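Lipocalin allergen (PDB 4ODD) probably binds small hydrophobic molecules inside a lipocalin beta-barrel, and is a secreted dog dander protein recognised as an allergen. Local coordinates at residues 9-14 against 39-44; 63-68 against 79-84; 98-103 against 112-117. All coordinates share one frame; numbering follows the deposited sequence.

Contact 1 (9-14 against 39-44); sequences TQVSGP and RGINVD
The carbonyl oxygen Ile41 O is held by two groups of segment 9-14: Gly13 N donates a hydrogen bond to it over 2.7 Å, nearly in line with the C=O bond, and the CA-H of Ser12 adds a weaker contact. Gly13 O accepts Ile41 N in return at 2.8 Å, which makes Gly13 and Ile41 an antiparallel hydrogen-bonded pair. Beyond this pair, toward Val43, the backbone pattern gives way to a side chain, because Val43 N donates to Ser12 OG (2.7 Å, 155° at the hydrogen). The first torsion (chi1 -82°) sets OG beside the serine's own N, within reach of Val43 N; a short hydroxyl here takes the place of a main-chain acceptor. Gly13 has a positive phi of 128°, a conformation that suits glycine. Next to Ser12, the branched side chains of Val11 and Val43 cross at about a right angle through their CG2 methyls, and CG2 of Ile41 extends this apolar patch. Gly13-Pro14-Trp15 is the Gly-X-Trp signature of lipocalins; Arg119 NH1 hydrogen-bonds to Pro14 O, while Val11 O accepts the Trp15 indole N-H. Strand 36-44 lies between strands 13-22 and 49-57, with a classic bulge at Arg39 and Gly40 facing Asn53; helix 6-10 leads in, and both Gln10 at its end and Val11 just after it touch Met92 of strand 84-92.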
loop_
_atom_site.group_PDB
_atom_site.type_symbol
_atom_site.label_atom_id
_atom_site.label_comp_id
_atom_site.label_asym_id
_atom_site.label_seq_id
_atom_site.Cartn_x
_atom_site.Cartn_y
_atom_site.Cartn_z
ATOM N N THR A 9 -11.257 -4.256 -10.872
ATOM C CA THR A 9 -12.686 -4.302 -10.598
ATOM C C THR A 9 -12.937 -4.837 -9.201
ATOM O O THR A 9 -13.673 -4.236 -8.405
ATOM C CB THR A 9 -13.437 -5.204 -11.593
ATOM O OG1 THR A 9 -13.001 -4.930 -12.933
ATOM C CG2 THR A 9 -14.939 -4.968 -11.479
ATOM N N GLN A 10 -12.288 -5.964 -8.917
ATOM C CA GLN A 10 -12.553 -6.755 -7.727
ATOM C C GLN A 10 -11.937 -6.218 -6.440
ATOM O O GLN A 10 -12.140 -6.800 -5.380
ATOM C CB GLN A 10 -12.062 -8.188 -7.947
ATOM C CG GLN A 10 -12.816 -8.944 -9.023
ATOM C CD GLN A 10 -14.312 -9.020 -8.735
ATOM O OE1 GLN A 10 -15.078 -8.137 -9.137
ATOM N NE2 GLN A 10 -14.736 -10.075 -8.032
ATOM N N VAL A 11 -11.172 -5.135 -6.514
ATOM C CA VAL A 11 -10.371 -4.760 -5.349
ATOM C C VAL A 11 -11.140 -3.946 -4.328
ATOM O O VAL A 11 -10.730 -3.849 -3.171
ATOM C CB VAL A 11 -9.078 -3.996 -5.718
ATOM C CG1 VAL A 11 -8.454 -4.605 -6.933
ATOM C CG2 VAL A 11 -9.368 -2.540 -5.968
ATOM N N SER A 12 -12.247 -3.355 -4.750
ATOM C CA SER A 12 -13.003 -2.517 -3.845
ATOM C C SER A 12 -13.388 -3.290 -2.606
ATOM O O SER A 12 -13.737 -4.469 -2.683
ATOM C CB SER A 12 -14.235 -1.969 -4.534
ATOM O OG SER A 12 -13.869 -0.839 -5.307
ATOM N N GLY A 13 -13.292 -2.627 -1.459
ATOM C CA GLY A 13 -13.640 -3.253 -0.195
ATOM C C GLY A 13 -12.567 -3.157 0.868
ATOM O O GLY A 13 -11.588 -2.418 0.738
ATOM N N PRO A 14 -12.739 -3.924 1.939
ATOM C CA PRO A 14 -11.856 -3.783 3.097
ATOM C C PRO A 14 -10.486 -4.399 2.817
ATOM O O PRO A 14 -10.369 -5.353 2.024
ATOM C CB PRO A 14 -12.592 -4.572 4.184
ATOM C CG PRO A 14 -13.332 -5.648 3.427
ATOM C CD PRO A 14 -13.746 -4.992 2.115
ATOM N N ARG A 39 -7.538 0.348 5.677
ATOM C CA ARG A 39 -8.880 0.008 6.118
ATOM C C ARG A 39 -9.676 -0.462 4.919
ATOM O O ARG A 39 -10.346 -1.494 4.978
ATOM C CB ARG A 39 -9.560 1.190 6.803
ATOM C CG ARG A 39 -8.986 1.481 8.202
ATOM C CD ARG A 39 -9.198 0.296 9.141
ATOM N NE ARG A 39 -8.660 0.530 10.470
ATOM C CZ ARG A 39 -7.500 0.050 10.900
ATOM N NH1 ARG A 39 -6.746 -0.689 10.102
ATOM N NH2 ARG A 39 -7.087 0.313 12.130
ATOM N N GLY A 40 -9.589 0.277 3.814
ATOM C CA GLY A 40 -10.294 -0.141 2.621
ATOM C C GLY A 40 -9.948 0.625 1.370
ATOM O O GLY A 40 -9.316 1.678 1.407
ATOM N N ILE A 41 -10.370 0.081 0.242
ATOM C CA ILE A 41 -10.202 0.754 -1.028
ATOM C C ILE A 41 -11.505 0.833 -1.811
ATOM O O ILE A 41 -12.282 -0.130 -1.855
ATOM C CB ILE A 41 -9.168 0.030 -1.869
ATOM C CG1 ILE A 41 -7.810 0.123 -1.179
ATOM C CG2 ILE A 41 -9.133 0.616 -3.269
ATOM C CD1 ILE A 41 -6.789 -0.862 -1.713
ATOM N N ASN A 42 -11.730 1.987 -2.432
ATOM C CA ASN A 42 -12.929 2.218 -3.229
ATOM C C ASN A 42 -12.553 2.547 -4.651
ATOM O O ASN A 42 -11.832 3.508 -4.890
ATOM C CB ASN A 42 -13.736 3.378 -2.662
ATOM C CG ASN A 42 -13.905 3.285 -1.179
ATOM O OD1 ASN A 42 -12.959 3.516 -0.419
ATOM N ND2 ASN A 42 -15.111 2.946 -0.745
ATOM N N VAL A 43 -13.038 1.746 -5.589
ATOM C CA VAL A 43 -12.888 2.037 -7.012
ATOM C C VAL A 43 -14.155 2.664 -7.621
ATOM O O VAL A 43 -15.218 2.049 -7.616
ATOM C CB VAL A 43 -12.558 0.749 -7.786
ATOM C CG1 VAL A 43 -12.168 1.063 -9.223
ATOM C CG2 VAL A 43 -11.437 -0.016 -7.081
ATOM N N ASP A 44 -14.043 3.884 -8.138
ATOM C CA ASP A 44 -15.154 4.530 -8.844
ATOM C C ASP A 44 -14.893 4.410 -10.343
ATOM O O ASP A 44 -14.409 5.345 -10.993
ATOM C CB ASP A 44 -15.295 5.994 -8.414
ATOM C CG ASP A 44 -16.504 6.685 -9.035
ATOM O OD1 ASP A 44 -17.115 6.128 -9.977
ATOM O OD2 ASP A 44 -16.832 7.809 -8.591
#

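Contact 2 (63-68 against 79-84); sequences VENSVG and GEYNGG
Val67 and Tyr81 make the apolar part of a surface contact at the beta hairpin of strands 62-71 and 77-80, in the lipocalin barrel. Here the two segments draw apart: the alpha carbons of Val67 and Tyr81 are 6.9 Å from each other, and no hydrogen bond joins the segments, so side chains bridge the gap. Val67 sends both methyls across. CG1, anti to the backbone N (chi1 173°), reaches Glu80 O at 3.3 Å, and CG2 meets Tyr81 CD1 at 4.0 Å; a compact branched residue can thus touch backbone and ring at once. Asn65, two residues earlier on the same side of its strand, brings its amide to the edge of the Tyr81 ring, the two planes standing 84° apart. Farther along, Gly68 O approaches Gly79 CA (3.7 Å), an approach eased by the absence of a side chain on Gly79.

The second shell fixes the tyrosine. Its hydroxyl is hydrogen-bonded to Pro33 O, and Phe34 and Phe54 pack edge-to-face with its ring, so a large aromatic residue with a polar end ties the hairpin to the loop before strand 36-44. At Tyr81 the chain leaves strand 77-80 and turns toward strand 84-92, braced by Asn85 ND2, which bonds to both Gly79 O and Tyr81 O. Asn82 and Gly83 both have positive phi angles, a backbone shape readily taken by asparagine and glycine. This second turn is closed by Tyr81 N, which donates to Gly83 O over 2.9 Å.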
loop_
_atom_site.group_PDB
_atom_site.type_symbol
_atom_site.label_atom_id
_atom_site.label_comp_id
_atom_site.label_asym_id
_atom_site.label_seq_id
_atom_site.Cartn_x
_atom_site.Cartn_y
_atom_site.Cartn_z
ATOM N N VAL A 63 -4.214 8.562 12.912
ATOM C CA VAL A 63 -4.809 9.535 12.005
ATOM C C VAL A 63 -5.380 8.854 10.777
ATOM O O VAL A 63 -4.660 8.211 10.006
ATOM C CB VAL A 63 -3.772 10.575 11.554
ATOM C CG1 VAL A 63 -4.352 11.471 10.476
ATOM C CG2 VAL A 63 -3.310 11.395 12.735
ATOM N N GLU A 64 -6.683 9.007 10.596
ATOM C CA GLU A 64 -7.357 8.429 9.442
ATOM C C GLU A 64 -7.078 9.247 8.192
ATOM O O GLU A 64 -7.008 10.474 8.258
ATOM C CB GLU A 64 -8.865 8.341 9.685
ATOM C CG GLU A 64 -9.614 7.594 8.596
ATOM C CD GLU A 64 -11.044 7.315 8.969
ATOM O OE1 GLU A 64 -11.493 7.803 10.031
ATOM O OE2 GLU A 64 -11.716 6.599 8.201
ATOM N N ASN A 65 -6.913 8.550 7.066
ATOM C CA ASN A 65 -6.702 9.176 5.763
ATOM C C ASN A 65 -7.678 8.644 4.743
ATOM O O ASN A 65 -8.069 7.472 4.790
ATOM C CB ASN A 65 -5.275 8.950 5.244
ATOM C CG ASN A 65 -4.210 9.643 6.103
ATOM O OD1 ASN A 65 -3.753 9.098 7.100
ATOM N ND2 ASN A 65 -3.799 10.841 5.693
ATOM N N SER A 66 -8.067 9.522 3.827
ATOM C CA SER A 66 -8.873 9.135 2.674
ATOM C C SER A 66 -8.322 9.834 1.433
ATOM O O SER A 66 -8.621 11.001 1.164
ATOM C CB SER A 66 -10.364 9.455 2.887
ATOM O OG SER A 66 -10.995 8.397 3.579
ATOM N N VAL A 67 -7.497 9.112 0.690
ATOM C CA VAL A 67 -6.741 9.727 -0.378
ATOM C C VAL A 67 -7.312 9.393 -1.746
ATOM O O VAL A 67 -7.530 8.223 -2.079
ATOM C CB VAL A 67 -5.258 9.339 -0.308
ATOM C CG1 VAL A 67 -4.514 9.848 -1.542
ATOM C CG2 VAL A 67 -4.631 9.890 0.979
ATOM N N GLY A 68 -7.561 10.441 -2.533
ATOM C CA GLY A 68 -8.087 10.296 -3.877
ATOM C C GLY A 68 -6.978 10.106 -4.891
ATOM O O GLY A 68 -5.867 10.639 -4.745
ATOM N N GLY A 79 -1.795 9.751 -7.337
ATOM C CA GLY A 79 -2.485 10.496 -6.310
ATOM C C GLY A 79 -1.537 11.169 -5.345
ATOM O O GLY A 79 -0.391 10.725 -5.170
ATOM N N GLU A 80 -2.012 12.244 -4.714
ATOM C CA GLU A 80 -1.175 13.003 -3.801
ATOM C C GLU A 80 -1.348 12.517 -2.380
ATOM O O GLU A 80 -2.454 12.348 -1.888
ATOM C CB GLU A 80 -1.470 14.497 -3.905
ATOM C CG GLU A 80 -0.360 15.395 -3.375
ATOM C CD GLU A 80 0.849 15.488 -4.324
ATOM O OE1 GLU A 80 1.943 15.931 -3.870
ATOM O OE2 GLU A 80 0.697 15.117 -5.519
ATOM N N TYR A 81 -0.224 12.270 -1.731
ATOM C CA TYR A 81 -0.177 11.952 -0.315
ATOM C C TYR A 81 1.300 11.949 0.006
ATOM O O TYR A 81 2.049 11.122 -0.518
ATOM C CB TYR A 81 -0.786 10.581 -0.008
ATOM C CG TYR A 81 -0.366 10.048 1.341
ATOM C CD1 TYR A 81 -0.999 10.482 2.506
ATOM C CD2 TYR A 81 0.678 9.133 1.458
ATOM C CE1 TYR A 81 -0.618 10.010 3.763
ATOM C CE2 TYR A 81 1.090 8.655 2.711
ATOM C CZ TYR A 81 0.437 9.093 3.872
ATOM O OH TYR A 81 0.841 8.629 5.134
ATOM N N ASN A 82 1.728 12.890 0.838
ATOM C CA ASN A 82 3.141 13.022 1.145
ATOM C C ASN A 82 3.938 13.115 -0.150
ATOM O O ASN A 82 4.971 12.471 -0.293
ATOM C CB ASN A 82 3.602 11.812 1.939
ATOM C CG ASN A 82 4.409 12.183 3.179
ATOM O OD1 ASN A 82 3.862 12.700 4.152
ATOM N ND2 ASN A 82 5.707 11.879 3.162
ATOM N N GLY A 83 3.452 13.906 -1.100
ATOM C CA GLY A 83 4.108 14.031 -2.387
ATOM C C GLY A 83 3.327 13.335 -3.474
ATOM O O GLY A 83 2.160 12.987 -3.270
ATOM N N GLY A 84 3.968 13.129 -4.624
ATOM C CA GLY A 84 3.351 12.454 -5.752
ATOM C C GLY A 84 3.536 10.958 -5.641
ATOM O O GLY A 84 4.573 10.476 -5.183
#

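Contact 3 (98-103 against 112-117); sequences IGYDVN and KVALLM
This is a buried antiparallel pairing of strands 96-104 and 110-118, a beta hairpin in the wall of the lipocalin barrel, where Gly99 and Asp101 bond to Leu115 and Val113. The axes of segments 98-103 and 112-117 come within 4.7 Å, their directions 162° apart. Gly99 and Leu115 exchange two backbone hydrogen bonds, as do Asp101 and Val113, the straightest being Asp101 N to Val113 O at 2.8 Å. Around these pairs, CA-H groups of Ile98, Tyr100 and Ala114 approach carbonyls already used in the bonds.

The two faces of the hairpin differ in character. Ile98, Tyr100, Ala114 and Leu116 share one, where helix 125-137 packs against Ile98 and Ala114; the small alanine suits the close approach of Phe131 and Leu134. On this face Ile98 CG1 touches Leu116 CD1 at 3.8 Å, the two side chains crossing at a slant. Tyr100, its ring swung anti to the backbone N (chi1 -177°), leans across the next strand: CD1 comes near Val113 O and the ring edge faces Ala114 CA. Its hydroxyl lies alongside the extended aliphatic chain of Lys112, 3.2 Å from CD, while Lys112 NZ goes on to bond Lys138 O.

Asp101, Val113 and Leu115 point to the other face, toward the barrel interior, where Phe34 touches both Asp101 and Val113. Gly99 has no side chain to fill this side, and Met117 bends at its last torsion (chi3 -64°) to set CE 3.9 Å from Gly99 N.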
loop_
_atom_site.group_PDB
_atom_site.type_symbol
_atom_site.label_atom_id
_atom_site.label_comp_id
_atom_site.label_asym_id
_atom_site.label_seq_id
_atom_site.Cartn_x
_atom_site.Cartn_y
_atom_site.Cartn_z
ATOM N N ILE A 98 -1.212 -7.271 -3.610
ATOM C CA ILE A 98 0.152 -6.742 -3.621
ATOM C C ILE A 98 0.239 -5.414 -4.388
ATOM O O ILE A 98 -0.085 -5.343 -5.586
ATOM C CB ILE A 98 1.155 -7.737 -4.231
ATOM C CG1 ILE A 98 1.206 -9.019 -3.404
ATOM C CG2 ILE A 98 2.553 -7.106 -4.313
ATOM C CD1 ILE A 98 2.134 -10.073 -3.979
ATOM N N GLY A 99 0.667 -4.364 -3.694
ATOM C CA GLY A 99 0.774 -3.062 -4.314
ATOM C C GLY A 99 2.211 -2.598 -4.397
ATOM O O GLY A 99 3.063 -3.015 -3.593
ATOM N N TYR A 100 2.486 -1.739 -5.376
ATOM C CA TYR A 100 3.793 -1.110 -5.487
ATOM C C TYR A 100 3.642 0.368 -5.767
ATOM O O TYR A 100 3.087 0.762 -6.800
ATOM C CB TYR A 100 4.614 -1.751 -6.593
ATOM C CG TYR A 100 6.004 -1.181 -6.701
ATOM C CD1 TYR A 100 6.872 -1.204 -5.616
ATOM C CD2 TYR A 100 6.460 -0.629 -7.892
ATOM C CE1 TYR A 100 8.168 -0.676 -5.729
ATOM C CE2 TYR A 100 7.743 -0.110 -8.006
ATOM C CZ TYR A 100 8.582 -0.132 -6.932
ATOM O OH TYR A 100 9.841 0.386 -7.059
ATOM N N ASP A 101 4.137 1.182 -4.841
ATOM C CA ASP A 101 4.076 2.632 -4.989
ATOM C C ASP A 101 5.441 3.219 -5.306
ATOM O O ASP A 101 6.477 2.740 -4.840
ATOM C CB ASP A 101 3.559 3.281 -3.702
ATOM C CG ASP A 101 3.285 4.762 -3.868
ATOM O OD1 ASP A 101 2.700 5.145 -4.901
ATOM O OD2 ASP A 101 3.656 5.538 -2.962
ATOM N N VAL A 102 5.444 4.272 -6.103
ATOM C CA VAL A 102 6.640 5.075 -6.242
ATOM C C VAL A 102 6.272 6.457 -5.738
ATOM O O VAL A 102 5.377 7.112 -6.259
ATOM C CB VAL A 102 7.118 5.145 -7.703
ATOM C CG1 VAL A 102 8.280 6.092 -7.813
ATOM C CG2 VAL A 102 7.518 3.766 -8.205
ATOM N N ASN A 103 6.952 6.898 -4.706
ATOM C CA ASN A 103 6.664 8.194 -4.142
ATOM C C ASN A 103 7.758 9.175 -4.465
ATOM O O ASN A 103 8.952 8.832 -4.462
ATOM C CB ASN A 103 6.557 8.088 -2.627
ATOM C CG ASN A 103 6.323 9.417 -1.984
ATOM O OD1 ASN A 103 7.228 9.992 -1.380
ATOM N ND2 ASN A 103 5.115 9.929 -2.115
ATOM N N LYS A 112 10.519 3.938 -2.881
ATOM C CA LYS A 112 9.804 2.770 -3.373
ATOM C C LYS A 112 9.114 2.091 -2.186
ATOM O O LYS A 112 9.726 1.910 -1.134
ATOM C CB LYS A 112 10.764 1.792 -4.055
ATOM C CG LYS A 112 11.622 2.397 -5.150
ATOM C CD LYS A 112 12.590 1.350 -5.687
ATOM C CE LYS A 112 13.541 1.954 -6.705
ATOM N NZ LYS A 112 14.347 0.917 -7.421
ATOM N N VAL A 113 7.848 1.720 -2.348
ATOM C CA VAL A 113 7.113 1.072 -1.254
ATOM C C VAL A 113 6.344 -0.124 -1.757
ATOM O O VAL A 113 5.557 0.002 -2.693
ATOM C CB VAL A 113 6.116 2.024 -0.596
ATOM C CG1 VAL A 113 5.415 1.330 0.541
ATOM C CG2 VAL A 113 6.823 3.288 -0.124
ATOM N N ALA A 114 6.591 -1.287 -1.159
ATOM C CA ALA A 114 5.846 -2.486 -1.533
ATOM C C ALA A 114 4.864 -2.896 -0.403
ATOM O O ALA A 114 5.197 -2.813 0.783
ATOM C CB ALA A 114 6.802 -3.628 -1.913
ATOM N N LEU A 115 3.652 -3.304 -0.765
ATOM C CA LEU A 115 2.676 -3.687 0.243
ATOM C C LEU A 115 1.968 -4.996 -0.033
ATOM O O LEU A 115 1.503 -5.252 -1.159
ATOM C CB LEU A 115 1.602 -2.630 0.405
ATOM C CG LEU A 115 2.008 -1.218 0.745
ATOM C CD1 LEU A 115 1.647 -0.341 -0.417
ATOM C CD2 LEU A 115 1.255 -0.801 1.990
ATOM N N LEU A 116 1.871 -5.807 1.022
ATOM C CA LEU A 116 1.027 -6.985 1.013
ATOM C C LEU A 116 -0.154 -6.664 1.893
ATOM O O LEU A 116 0.001 -6.332 3.065
ATOM C CB LEU A 116 1.770 -8.203 1.541
ATOM C CG LEU A 116 0.948 -9.496 1.505
ATOM C CD1 LEU A 116 0.213 -9.629 0.185
ATOM C CD2 LEU A 116 1.837 -10.714 1.771
ATOM N N MET A 117 -1.338 -6.708 1.309
ATOM C CA MET A 117 -2.537 -6.376 2.049
ATOM C C MET A 117 -3.429 -7.595 2.052
ATOM O O MET A 117 -3.520 -8.314 1.050
ATOM C CB MET A 117 -3.265 -5.197 1.413
ATOM C CG MET A 117 -2.560 -3.865 1.585
ATOM S SD MET A 117 -2.994 -2.784 0.208
ATOM C CE MET A 117 -2.260 -3.712 -1.139
#

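All three contacts belong to one continuous antiparallel sheet that curls into the lipocalin barrel. The centre of contact 3 is about 5 Å from the centre of the chain, those of contacts 1 and 2 about 12 and 11 Å. Contacts 1 and 3 have centres about 16 Å apart and do not touch, but strand 13-22 of the first pairs directly with strand 110-118 of the third. Contacts 2 and 3, about 14 Å apart between centres, do meet: Asn103 ND2 probably donates a hydrogen bond to Asn82 O at 3.1 Å. The Phe34 loop also joins these two, beside the interior that probably receives ligands.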